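Side-chain contacts in rifin (Plasmodium falciparum, PDB 7JZI), which is a variant surface antigen probably displayed on infected red blood cells, where some members of its family bind inhibitory immune receptors of the host: residues L88-K93 / T97-K102; K32-D37 / T106-Q111; L39-F44 / D64-E69; N45-N50 / T54-L59. All coordinates share one frame; numbering follows the deposited sequence.

How the interactions relate
The four contacts tie together the mainly helical part of a rifin, probably its variable region. Along the chain, interaction 2 encloses the rest: it joins the end of helix 8-33 to helix 101-127 near the centre of the domain. Interaction 4 is nested within interaction 3, and both join helix 43-50, or the loop leading to it, to helix 56-70. Their centres are about 13 Å apart, and I43 packs on L59 between them. Interaction 1 follows, at the start of helix 101-127, and L88 packs there on V108 of interaction 2. Interactions 1 and 4 lie farthest apart, about 25 Å between centres. Interaction 1 alone touches the other protein, so of these four contacts it is the one at the binding end.

Interaction 1: L88-K93 / T97-K102; sequences LGVIPK and TMVKQK. With PT (platinum (II) ion), chain E.
V90 lies with its CG1 methyl over the backbone of V99 to Q101. V90 CG1 comes to 3.6 Å from V99 O and 3.7 Å from Q101 CA. A chi1 of -65° puts this methyl opposite the carbonyl carbon of V90, on the side of 97-102. V99 answers from 97-102: its CG1 is 3.6 Å from V90 CA and 4.3 Å from V90 CG1. L88 adds a looser contact, L88 CD1 to Q101 CG at 4.4 Å. G89 ends helix 84-88 with a positive phi of 97°, and K100 takes the N-cap position of helix 101-127. The side chains of M98 and K100 start away from 88-93 and make the modelled platinum (II) site. K100 NZ is 2.3 Å from the metal, but the detailed geometry there is doubtful. The platinum probably comes from a heavy-atom soak and not from the natural protein. On the binding side, a basic side chain of another protein chain hydrogen-bonds V90 O. Aromatic side chains of that protein pack on V90, P92, M98 and Q101. The arrangement is a helix-loop-helix connection whose loop forms part of a protein-binding site.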
loop_
_atom_site.group_PDB
_atom_site.type_symbol
_atom_site.label_atom_id
_atom_site.label_comp_id
_atom_site.label_asym_id
_atom_site.label_seq_id
_atom_site.Cartn_x
_atom_site.Cartn_y
_atom_site.Cartn_z
ATOM N N LEU B 88 -4.371 -2.052 -7.452
ATOM C CA LEU B 88 -4.359 -3.172 -6.482
ATOM C C LEU B 88 -5.766 -3.391 -5.938
ATOM O O LEU B 88 -6.086 -4.529 -5.591
ATOM C CB LEU B 88 -3.359 -2.873 -5.365
ATOM C CG LEU B 88 -1.884 -2.922 -5.756
ATOM C CD1 LEU B 88 -1.016 -2.384 -4.631
ATOM C CD2 LEU B 88 -1.466 -4.339 -6.112
ATOM N N GLY B 89 -6.570 -2.335 -5.862
ATOM C CA GLY B 89 -7.963 -2.496 -5.415
ATOM C C GLY B 89 -8.124 -2.185 -3.949
ATOM O O GLY B 89 -9.212 -2.413 -3.422
ATOM N N VAL B 90 -7.091 -1.633 -3.330
ATOM C CA VAL B 90 -7.116 -1.349 -1.872
ATOM C C VAL B 90 -7.815 -0.020 -1.618
ATOM O O VAL B 90 -7.931 0.350 -0.450
ATOM C CB VAL B 90 -5.694 -1.362 -1.297
ATOM C CG1 VAL B 90 -5.076 -2.744 -1.402
ATOM C CG2 VAL B 90 -4.811 -0.339 -1.985
ATOM N N ILE B 91 -8.253 0.673 -2.662
ATOM C CA ILE B 91 -9.044 1.911 -2.421
ATOM C C ILE B 91 -10.500 1.460 -2.257
ATOM O O ILE B 91 -11.010 0.816 -3.181
ATOM C CB ILE B 91 -8.820 2.994 -3.488
ATOM C CG1 ILE B 91 -7.582 3.839 -3.183
ATOM C CG2 ILE B 91 -10.049 3.877 -3.623
ATOM C CD1 ILE B 91 -6.273 3.127 -3.403
ATOM N N PRO B 92 -11.190 1.717 -1.121
ATOM C CA PRO B 92 -12.509 1.134 -0.872
ATOM C C PRO B 92 -13.672 2.030 -1.246
ATOM O O PRO B 92 -13.724 3.211 -0.886
ATOM C CB PRO B 92 -12.473 0.878 0.636
ATOM C CG PRO B 92 -11.611 2.004 1.165
ATOM C CD PRO B 92 -10.664 2.422 0.059
ATOM N N LYS B 93 -14.619 1.443 -1.968
ATOM C CA LYS B 93 -15.944 2.016 -2.102
ATOM C C LYS B 93 -16.693 1.803 -0.796
ATOM O O LYS B 93 -16.440 0.838 -0.071
ATOM C CB LYS B 93 -16.695 1.345 -3.253
ATOM C CG LYS B 93 -17.497 2.254 -4.167
ATOM C CD LYS B 93 -18.041 1.442 -5.345
ATOM C CE LYS B 93 -18.617 2.318 -6.453
ATOM N NZ LYS B 93 -19.858 3.035 -6.052
ATOM N N THR B 97 -15.755 -4.725 0.994
ATOM C CA THR B 97 -14.861 -5.543 1.796
ATOM C C THR B 97 -13.538 -4.815 2.023
ATOM O O THR B 97 -13.117 -3.968 1.224
ATOM C CB THR B 97 -14.570 -6.874 1.094
ATOM O OG1 THR B 97 -15.726 -7.314 0.372
ATOM C CG2 THR B 97 -14.184 -7.937 2.119
ATOM N N MET B 98 -12.860 -5.154 3.118
ATOM C CA MET B 98 -11.458 -4.772 3.176
ATOM C C MET B 98 -10.655 -5.724 2.308
ATOM O O MET B 98 -10.968 -6.914 2.207
ATOM C CB MET B 98 -10.886 -4.785 4.596
ATOM C CG MET B 98 -9.873 -3.648 4.740
ATOM S SD MET B 98 -8.671 -3.576 6.101
ATOM C CE MET B 98 -9.653 -3.757 7.581
ATOM N N VAL B 99 -9.616 -5.191 1.681
ATOM C CA VAL B 99 -8.719 -5.975 0.850
ATOM C C VAL B 99 -7.302 -5.615 1.260
ATOM O O VAL B 99 -6.899 -4.454 1.144
ATOM C CB VAL B 99 -8.958 -5.731 -0.650
ATOM C CG1 VAL B 99 -9.060 -4.248 -0.948
ATOM C CG2 VAL B 99 -7.837 -6.373 -1.466
ATOM N N LYS B 100 -6.559 -6.589 1.777
ATOM C CA LYS B 100 -5.247 -6.286 2.326
ATOM C C LYS B 100 -4.238 -6.029 1.216
ATOM O O LYS B 100 -4.220 -6.721 0.193
ATOM C CB LYS B 100 -4.751 -7.434 3.210
ATOM C CG LYS B 100 -5.635 -7.757 4.412
ATOM C CD LYS B 100 -5.534 -6.636 5.446
ATOM C CE LYS B 100 -6.801 -6.463 6.269
ATOM N NZ LYS B 100 -6.626 -5.344 7.238
ATOM N N GLN B 101 -3.409 -5.007 1.392
ATOM C CA GLN B 101 -2.444 -4.646 0.328
ATOM C C GLN B 101 -1.503 -5.824 0.093
ATOM O O GLN B 101 -1.325 -6.204 -1.066
ATOM C CB GLN B 101 -1.709 -3.368 0.717
ATOM C CG GLN B 101 -0.681 -2.893 -0.293
ATOM C CD GLN B 101 -0.116 -1.578 0.172
ATOM O OE1 GLN B 101 1.088 -1.352 0.147
ATOM N NE2 GLN B 101 -0.991 -0.706 0.640
ATOM N N LYS B 102 -0.931 -6.379 1.158
ATOM C CA LYS B 102 0.037 -7.449 0.963
ATOM C C LYS B 102 -0.575 -8.599 0.180
ATOM O O LYS B 102 0.100 -9.210 -0.654
ATOM C CB LYS B 102 0.565 -7.914 2.324
ATOM C CG LYS B 102 1.471 -9.147 2.341
ATOM C CD LYS B 102 0.701 -10.432 2.601
ATOM C CE LYS B 102 1.650 -11.602 2.783
ATOM N NZ LYS B 102 2.010 -12.245 1.495
HETATM PT PT PT E . -8.797 -5.925 7.573
#

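Interaction 2: K32-D37 / T106-Q111; sequences KALKVD and TNVLKQ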
loop_
_atom_site.group_PDB
_atom_site.type_symbol
_atom_site.label_atom_id
_atom_site.label_comp_id
_atom_site.label_asym_id
_atom_site.label_seq_id
_atom_site.Cartn_x
_atom_site.Cartn_y
_atom_site.Cartn_z
ATOM N N LYS B 32 8.165 -3.700 -12.807
ATOM C CA LYS B 32 8.119 -2.314 -13.251
ATOM C C LYS B 32 6.717 -1.859 -13.642
ATOM O O LYS B 32 6.497 -0.653 -13.801
ATOM C CB LYS B 32 9.132 -2.103 -14.382
ATOM C CG LYS B 32 8.882 -2.867 -15.659
ATOM C CD LYS B 32 10.201 -3.000 -16.418
ATOM C CE LYS B 32 10.044 -3.774 -17.716
ATOM N NZ LYS B 32 11.281 -3.702 -18.550
ATOM N N ALA B 33 5.768 -2.787 -13.788
ATOM C CA ALA B 33 4.360 -2.401 -13.833
ATOM C C ALA B 33 3.840 -1.889 -12.489
ATOM O O ALA B 33 2.990 -0.993 -12.463
ATOM C CB ALA B 33 3.516 -3.582 -14.302
ATOM N N LEU B 34 4.312 -2.453 -11.374
ATOM C CA LEU B 34 4.018 -1.994 -10.016
ATOM C C LEU B 34 4.857 -0.791 -9.592
ATOM O O LEU B 34 4.687 -0.299 -8.467
ATOM C CB LEU B 34 4.277 -3.142 -9.034
ATOM C CG LEU B 34 3.376 -4.377 -9.127
ATOM C CD1 LEU B 34 3.307 -5.082 -7.794
ATOM C CD2 LEU B 34 1.975 -3.996 -9.599
ATOM N N LYS B 35 5.790 -0.368 -10.451
ATOM C CA LYS B 35 6.829 0.631 -10.166
ATOM C C LYS B 35 7.713 0.255 -8.981
ATOM O O LYS B 35 8.057 1.103 -8.149
ATOM C CB LYS B 35 6.371 2.066 -9.954
ATOM C CG LYS B 35 5.895 2.877 -11.138
ATOM C CD LYS B 35 4.529 3.477 -10.990
ATOM C CE LYS B 35 4.537 4.613 -12.100
ATOM N NZ LYS B 35 3.801 5.808 -11.741
ATOM N N VAL B 36 8.054 -1.022 -8.849
ATOM C CA VAL B 36 9.106 -1.366 -7.911
ATOM C C VAL B 36 10.393 -0.604 -8.276
ATOM O O VAL B 36 11.268 -0.408 -7.430
ATOM C CB VAL B 36 9.277 -2.893 -7.936
ATOM C CG1 VAL B 36 10.404 -3.335 -7.040
ATOM C CG2 VAL B 36 7.983 -3.575 -7.541
ATOM N N ASP B 37 10.499 -0.126 -9.522
ATOM C CA ASP B 37 11.457 0.886 -9.986
ATOM C C ASP B 37 11.643 2.148 -9.131
ATOM O O ASP B 37 12.773 2.636 -8.970
ATOM C CB ASP B 37 11.104 1.203 -11.446
ATOM C CG ASP B 37 12.238 1.861 -12.192
ATOM O OD1 ASP B 37 13.040 1.190 -12.879
ATOM O OD2 ASP B 37 12.097 3.102 -12.316
ATOM N N THR B 106 0.799 -9.933 -3.402
ATOM C CA THR B 106 1.124 -11.338 -3.611
ATOM C C THR B 106 0.319 -11.942 -4.760
ATOM O O THR B 106 0.819 -12.815 -5.467
ATOM C CB THR B 106 0.934 -12.138 -2.317
ATOM O OG1 THR B 106 -0.278 -11.742 -1.666
ATOM C CG2 THR B 106 2.123 -11.930 -1.374
ATOM N N ASN B 107 -0.927 -11.504 -4.967
ATOM C CA ASN B 107 -1.676 -12.029 -6.112
ATOM C C ASN B 107 -1.126 -11.500 -7.435
ATOM O O ASN B 107 -1.024 -12.252 -8.418
ATOM C CB ASN B 107 -3.163 -11.676 -6.007
ATOM C CG ASN B 107 -3.846 -12.296 -4.794
ATOM O OD1 ASN B 107 -4.359 -11.585 -3.931
ATOM N ND2 ASN B 107 -3.878 -13.621 -4.740
ATOM N N VAL B 108 -0.696 -10.231 -7.460
ATOM C CA VAL B 108 -0.004 -9.703 -8.638
ATOM C C VAL B 108 1.223 -10.549 -8.957
ATOM O O VAL B 108 1.392 -11.044 -10.081
ATOM C CB VAL B 108 0.368 -8.222 -8.437
ATOM C CG1 VAL B 108 1.546 -7.846 -9.314
ATOM C CG2 VAL B 108 -0.814 -7.337 -8.744
ATOM N N LEU B 109 2.091 -10.754 -7.971
ATOM C CA LEU B 109 3.325 -11.460 -8.289
ATOM C C LEU B 109 3.189 -12.973 -8.306
ATOM O O LEU B 109 4.065 -13.642 -8.847
ATOM C CB LEU B 109 4.454 -11.051 -7.355
ATOM C CG LEU B 109 4.702 -9.558 -7.503
ATOM C CD1 LEU B 109 4.408 -8.723 -6.304
ATOM C CD2 LEU B 109 6.152 -9.442 -7.904
ATOM N N LYS B 110 2.074 -13.525 -7.847
ATOM C CA LYS B 110 1.801 -14.932 -8.098
ATOM C C LYS B 110 1.362 -15.125 -9.540
ATOM O O LYS B 110 1.754 -16.099 -10.196
ATOM C CB LYS B 110 0.753 -15.445 -7.115
ATOM C CG LYS B 110 0.509 -16.943 -7.166
ATOM C CD LYS B 110 -0.460 -17.376 -6.074
ATOM C CE LYS B 110 0.150 -17.214 -4.688
ATOM N NZ LYS B 110 -0.826 -17.475 -3.590
ATOM N N GLN B 111 0.556 -14.189 -10.053
ATOM C CA GLN B 111 0.281 -14.161 -11.484
ATOM C C GLN B 111 1.579 -14.052 -12.276
ATOM O O GLN B 111 1.803 -14.805 -13.234
ATOM C CB GLN B 111 -0.664 -12.987 -11.785
ATOM C CG GLN B 111 -0.837 -12.573 -13.239
ATOM C CD GLN B 111 0.184 -11.510 -13.655
ATOM O OE1 GLN B 111 0.776 -10.840 -12.806
ATOM N NE2 GLN B 111 0.364 -11.328 -14.958
#
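L34, V108 and L109 meet with no ring or amide among them, so there are no flat faces or edges to stack. The contact is made by branched methyl groups. L34 and V108 reach toward each other tip to tip, with L34 CD1 3.6 Å from V108 CG1. The same valine methyl sits at the fork of the leucine: V108 CG1 is 3.9 Å from L34 CD2. With V108 CG1 opposite its own backbone N (chi1 156°), this branch faces L34. L109 comes in obliquely, L109 CD1 to L34 CD1 at 4.1 Å. The backbones stay well apart, 8.8 Å between L34 CA and V108 CA. L34 stands just past the end of helix 8-33, and K35 then turns the chain with a positive phi of 57°. Around the three side chains, L34 also packs on V84, V108 on L88 and L109 on L31. L34 is thus buried between helix 84-88 and helix 101-127. The chemistry is wholly apolar across the contact. Burial of methyl groups away from water, rather than directed bonds, would hold the loop after helix 8-33 against helix 101-127.

Interaction 3: L39-F44 / D64-E69; sequences LKSGIF and DTEMNE
L39 and E66 are the closest backbone pair, 7.8 Å between CA atoms, where the loop before helix 43-50 passes beside helix 56-70. E66 carries the contact from the helix side. Its CG lies opposite its backbone N (chi1 -175°), and the chain then bends, which brings the carboxylate against S41. S41 OG donates to E66 OE1 at 2.9 Å. The hydroxyl approaches on the syn side of the carboxylate, 28° out of its plane. The second oxygen faces the same residue: S41 N makes a weak bond to E66 OE2 at 3.5 Å, with an N-H...O angle of 146°. One carboxylate therefore takes both the side chain and the backbone of a single serine. S41 OG is used twice, since it also accepts a weak bond from I43 N at 3.3 Å. That bond links the loop to the first turn of helix 43-50, with G42 at the N-cap position. The carbon chains line the polar group. L39 and E66 slide past each other in opposite directions, with L39 CD2 3.7 Å from E66 CG. I43 does the same from the helix, its CD1 3.8 Å from E66 OE1. L39 packs further on I63 and I81, and I43 on L59 and A62, so the apolar side continues into the core. E66 itself remains partly exposed. Chemically, this is a carboxylate held by a serine hydroxyl and, weakly, by the same residue's backbone amide. The start of helix 43-50 lies close by and would probably favour its negative charge.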
loop_
_atom_site.group_PDB
_atom_site.type_symbol
_atom_site.label_atom_id
_atom_site.label_comp_id
_atom_site.label_asym_id
_atom_site.label_seq_id
_atom_site.Cartn_x
_atom_site.Cartn_y
_atom_site.Cartn_z
ATOM N N LEU B 39 11.205 2.768 -5.836
ATOM C CA LEU B 39 11.623 2.659 -4.440
ATOM C C LEU B 39 13.120 2.913 -4.272
ATOM O O LEU B 39 13.945 2.275 -4.931
ATOM C CB LEU B 39 11.264 1.279 -3.882
ATOM C CG LEU B 39 9.817 0.811 -4.023
ATOM C CD1 LEU B 39 9.685 -0.594 -3.482
ATOM C CD2 LEU B 39 8.890 1.760 -3.292
ATOM N N LYS B 40 13.467 3.832 -3.361
ATOM C CA LYS B 40 14.850 4.222 -3.099
ATOM C C LYS B 40 15.559 3.307 -2.113
ATOM O O LYS B 40 16.746 3.524 -1.844
ATOM C CB LYS B 40 14.908 5.656 -2.567
ATOM C CG LYS B 40 14.867 6.747 -3.629
ATOM C CD LYS B 40 15.910 7.819 -3.338
ATOM C CE LYS B 40 17.297 7.411 -3.821
ATOM N NZ LYS B 40 18.267 8.531 -3.683
ATOM N N SER B 41 14.865 2.315 -1.548
ATOM C CA SER B 41 15.559 1.206 -0.901
ATOM C C SER B 41 16.511 0.509 -1.863
ATOM O O SER B 41 17.618 0.115 -1.481
ATOM C CB SER B 41 14.551 0.201 -0.357
ATOM O OG SER B 41 13.832 -0.393 -1.427
ATOM N N GLY B 42 16.085 0.328 -3.108
ATOM C CA GLY B 42 16.872 -0.395 -4.085
ATOM C C GLY B 42 16.541 -1.865 -4.208
ATOM O O GLY B 42 17.340 -2.625 -4.769
ATOM N N ILE B 43 15.381 -2.293 -3.707
ATOM C CA ILE B 43 15.021 -3.705 -3.756
ATOM C C ILE B 43 14.969 -4.197 -5.195
ATOM O O ILE B 43 15.388 -5.320 -5.497
ATOM C CB ILE B 43 13.693 -3.948 -3.021
ATOM C CG1 ILE B 43 13.824 -3.532 -1.559
ATOM C CG2 ILE B 43 13.342 -5.399 -3.091
ATOM C CD1 ILE B 43 12.513 -3.496 -0.803
ATOM N N PHE B 44 14.456 -3.370 -6.103
ATOM C CA PHE B 44 14.316 -3.790 -7.493
ATOM C C PHE B 44 15.674 -4.109 -8.106
ATOM O O PHE B 44 15.849 -5.156 -8.742
ATOM C CB PHE B 44 13.603 -2.701 -8.296
ATOM C CG PHE B 44 13.643 -2.913 -9.784
ATOM C CD1 PHE B 44 14.335 -2.031 -10.600
ATOM C CD2 PHE B 44 12.995 -3.990 -10.368
ATOM C CE1 PHE B 44 14.383 -2.216 -11.970
ATOM C CE2 PHE B 44 13.034 -4.178 -11.741
ATOM C CZ PHE B 44 13.731 -3.291 -12.542
ATOM N N ASP B 64 5.246 -4.273 0.473
ATOM C CA ASP B 64 4.176 -3.754 1.309
ATOM C C ASP B 64 4.741 -2.778 2.330
ATOM O O ASP B 64 4.319 -1.615 2.388
ATOM C CB ASP B 64 3.427 -4.892 1.997
ATOM C CG ASP B 64 2.172 -4.410 2.714
ATOM O OD1 ASP B 64 1.809 -3.222 2.556
ATOM O OD2 ASP B 64 1.557 -5.208 3.453
ATOM N N THR B 65 5.755 -3.208 3.094
ATOM C CA THR B 65 6.283 -2.353 4.153
ATOM C C THR B 65 6.682 -1.005 3.583
ATOM O O THR B 65 6.138 0.035 3.981
ATOM C CB THR B 65 7.479 -3.011 4.858
ATOM O OG1 THR B 65 8.687 -2.686 4.165
ATOM C CG2 THR B 65 7.319 -4.516 4.927
ATOM N N GLU B 66 7.539 -1.021 2.560
ATOM C CA GLU B 66 7.988 0.239 1.994
ATOM C C GLU B 66 6.812 1.063 1.504
ATOM O O GLU B 66 6.704 2.249 1.843
ATOM C CB GLU B 66 8.958 -0.003 0.848
ATOM C CG GLU B 66 9.542 1.281 0.301
ATOM C CD GLU B 66 11.031 1.184 0.109
ATOM O OE1 GLU B 66 11.541 0.052 0.215
ATOM O OE2 GLU B 66 11.679 2.222 -0.163
ATOM N N MET B 67 5.870 0.433 0.788
ATOM C CA MET B 67 4.777 1.219 0.233
ATOM C C MET B 67 3.985 1.880 1.345
ATOM O O MET B 67 3.700 3.084 1.269
ATOM C CB MET B 67 3.882 0.342 -0.643
ATOM C CG MET B 67 3.066 1.131 -1.658
ATOM S SD MET B 67 2.057 0.132 -2.781
ATOM C CE MET B 67 3.186 -1.197 -3.163
ATOM N N ASN B 68 3.775 1.135 2.426
ATOM C CA ASN B 68 3.020 1.676 3.579
ATOM C C ASN B 68 3.752 2.931 4.060
ATOM O O ASN B 68 3.072 3.937 4.284
ATOM C CB ASN B 68 2.774 0.625 4.658
ATOM C CG ASN B 68 1.736 -0.400 4.263
ATOM O OD1 ASN B 68 1.520 -1.374 4.978
ATOM N ND2 ASN B 68 1.087 -0.193 3.131
ATOM N N GLU B 69 5.079 2.877 4.229
ATOM C CA GLU B 69 5.792 4.039 4.743
ATOM C C GLU B 69 5.729 5.208 3.776
ATOM O O GLU B 69 5.596 6.360 4.206
ATOM C CB GLU B 69 7.255 3.714 5.036
ATOM C CG GLU B 69 7.947 4.845 5.774
ATOM C CD GLU B 69 9.454 4.735 5.780
ATOM O OE1 GLU B 69 9.959 3.601 5.710
ATOM O OE2 GLU B 69 10.134 5.784 5.830
#

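Interaction 4: N45-N50 / T54-L59; sequences NSFVQN and TEVTGL. Unlike the reference sequence in segment 45-50: Q49 (reference Asn).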
loop_
_atom_site.group_PDB
_atom_site.type_symbol
_atom_site.label_atom_id
_atom_site.label_comp_id
_atom_site.label_asym_id
_atom_site.label_seq_id
_atom_site.Cartn_x
_atom_site.Cartn_y
_atom_site.Cartn_z
ATOM N N ASN B 45 16.576 -3.136 -8.040
ATOM C CA ASN B 45 17.898 -3.343 -8.668
ATOM C C ASN B 45 18.506 -4.580 -8.017
ATOM O O ASN B 45 19.137 -5.374 -8.721
ATOM C CB ASN B 45 18.765 -2.089 -8.573
ATOM C CG ASN B 45 18.377 -1.028 -9.578
ATOM O OD1 ASN B 45 17.752 -1.327 -10.592
ATOM N ND2 ASN B 45 18.755 0.211 -9.315
ATOM N N SER B 46 18.293 -4.746 -6.717
ATOM C CA SER B 46 18.954 -5.882 -6.038
ATOM C C SER B 46 18.435 -7.181 -6.635
ATOM O O SER B 46 19.251 -8.071 -6.906
ATOM C CB SER B 46 18.729 -5.850 -4.558
ATOM O OG SER B 46 17.563 -6.576 -4.203
ATOM N N PHE B 47 17.125 -7.270 -6.851
ATOM C CA PHE B 47 16.559 -8.550 -7.333
ATOM C C PHE B 47 17.140 -8.830 -8.709
ATOM O O PHE B 47 17.528 -9.974 -8.985
ATOM C CB PHE B 47 15.041 -8.455 -7.450
ATOM C CG PHE B 47 14.359 -9.729 -7.873
ATOM C CD1 PHE B 47 14.052 -10.705 -6.942
ATOM C CD2 PHE B 47 14.016 -9.944 -9.196
ATOM C CE1 PHE B 47 13.421 -11.875 -7.327
ATOM C CE2 PHE B 47 13.389 -11.115 -9.581
ATOM C CZ PHE B 47 13.094 -12.076 -8.646
ATOM N N VAL B 48 17.207 -7.793 -9.537
ATOM C CA VAL B 48 17.672 -8.045 -10.926
ATOM C C VAL B 48 19.126 -8.525 -10.896
ATOM O O VAL B 48 19.445 -9.448 -11.662
ATOM C CB VAL B 48 17.413 -6.867 -11.883
ATOM C CG1 VAL B 48 15.966 -6.413 -11.830
ATOM C CG2 VAL B 48 18.356 -5.695 -11.681
ATOM N N GLN B 49 19.967 -7.938 -10.041
ATOM C CA GLN B 49 21.384 -8.385 -9.927
ATOM C C GLN B 49 21.495 -9.804 -9.355
ATOM O O GLN B 49 22.384 -10.536 -9.810
ATOM C CB GLN B 49 22.256 -7.361 -9.207
ATOM C CG GLN B 49 22.396 -6.059 -9.981
ATOM C CD GLN B 49 23.466 -5.163 -9.409
ATOM O OE1 GLN B 49 24.172 -5.527 -8.471
ATOM N NE2 GLN B 49 23.598 -3.976 -9.980
ATOM N N ASN B 50 20.656 -10.182 -8.391
ATOM C CA ASN B 50 20.849 -11.507 -7.740
ATOM C C ASN B 50 20.072 -12.654 -8.414
ATOM O O ASN B 50 20.278 -13.794 -7.968
ATOM C CB ASN B 50 20.690 -11.417 -6.221
ATOM C CG ASN B 50 21.727 -10.528 -5.572
ATOM O OD1 ASN B 50 22.570 -9.950 -6.252
ATOM N ND2 ASN B 50 21.672 -10.415 -4.256
ATOM N N THR B 54 12.100 -16.984 -8.889
ATOM C CA THR B 54 10.950 -17.499 -8.154
ATOM C C THR B 54 10.979 -17.130 -6.679
ATOM O O THR B 54 10.123 -17.603 -5.925
ATOM C CB THR B 54 10.788 -19.023 -8.320
ATOM O OG1 THR B 54 9.854 -19.534 -7.343
ATOM C CG2 THR B 54 12.124 -19.851 -8.437
ATOM N N GLU B 55 11.916 -16.281 -6.248
ATOM C CA GLU B 55 11.794 -15.630 -4.953
ATOM C C GLU B 55 10.914 -14.384 -5.001
ATOM O O GLU B 55 10.964 -13.604 -4.054
ATOM C CB GLU B 55 13.182 -15.269 -4.415
ATOM C CG GLU B 55 14.210 -16.393 -4.423
ATOM C CD GLU B 55 15.385 -16.110 -3.506
ATOM O OE1 GLU B 55 15.758 -14.935 -3.348
ATOM O OE2 GLU B 55 15.954 -17.077 -2.961
ATOM N N VAL B 56 10.141 -14.171 -6.073
ATOM C CA VAL B 56 9.403 -12.911 -6.213
ATOM C C VAL B 56 8.388 -12.698 -5.097
ATOM O O VAL B 56 8.156 -11.556 -4.678
ATOM C CB VAL B 56 8.706 -12.818 -7.583
ATOM C CG1 VAL B 56 9.670 -12.340 -8.644
ATOM C CG2 VAL B 56 8.106 -14.150 -7.959
ATOM N N THR B 57 7.774 -13.766 -4.581
ATOM C CA THR B 57 6.832 -13.547 -3.492
ATOM C C THR B 57 7.552 -13.012 -2.264
ATOM O O THR B 57 6.954 -12.282 -1.462
ATOM C CB THR B 57 6.115 -14.850 -3.138
ATOM O OG1 THR B 57 6.986 -15.649 -2.323
ATOM C CG2 THR B 57 5.748 -15.616 -4.395
ATOM N N GLY B 58 8.852 -13.300 -2.144
ATOM C CA GLY B 58 9.654 -12.634 -1.134
ATOM C C GLY B 58 9.651 -11.135 -1.303
ATOM O O GLY B 58 9.299 -10.385 -0.379
ATOM N N LEU B 59 9.897 -10.695 -2.535
ATOM C CA LEU B 59 9.897 -9.281 -2.843
ATOM C C LEU B 59 8.593 -8.671 -2.368
ATOM O O LEU B 59 8.553 -7.496 -1.992
ATOM C CB LEU B 59 10.100 -9.114 -4.350
ATOM C CG LEU B 59 10.868 -7.927 -4.925
ATOM C CD1 LEU B 59 10.920 -8.043 -6.437
ATOM C CD2 LEU B 59 10.218 -6.629 -4.517
#
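The carbonyl oxygen of E55, whose backbone borders the ring of F47, accepts two weak bonds from its own segment. G58 N reaches E55 O at 2.9 Å, and L59 N reaches E55 O at 3.5 Å. E55 holds the N-cap position, and these bonds form the first turn of helix 56-70. F47 comes from the last turn of helix 43-50. With CG opposite the backbone N (chi1 -177°), its ring extends across to the other helix. V56 meets the far end of the ring obliquely, V56 CG1 to F47 CZ at 3.4 Å. F47 CE1 and CE2 are each 4.0 Å from V56 CG1, so the methyl is centred on that end. L59 crosses F47 at about a right angle and lays its CD1 over one face, 4.1 Å from F47 CG. The two segments form a helical hairpin whose connection runs from the end of helix 43-50 to E55, and F47 packs between its arms. Within that connection, H52 meets the F47 ring with the planes at about 90°. E55 C approaches obliquely, 4.2 Å from F47 CE1. Deeper in the bundle, F47 packs on M24 of helix 8-33, and V56 on L113 of helix 101-127.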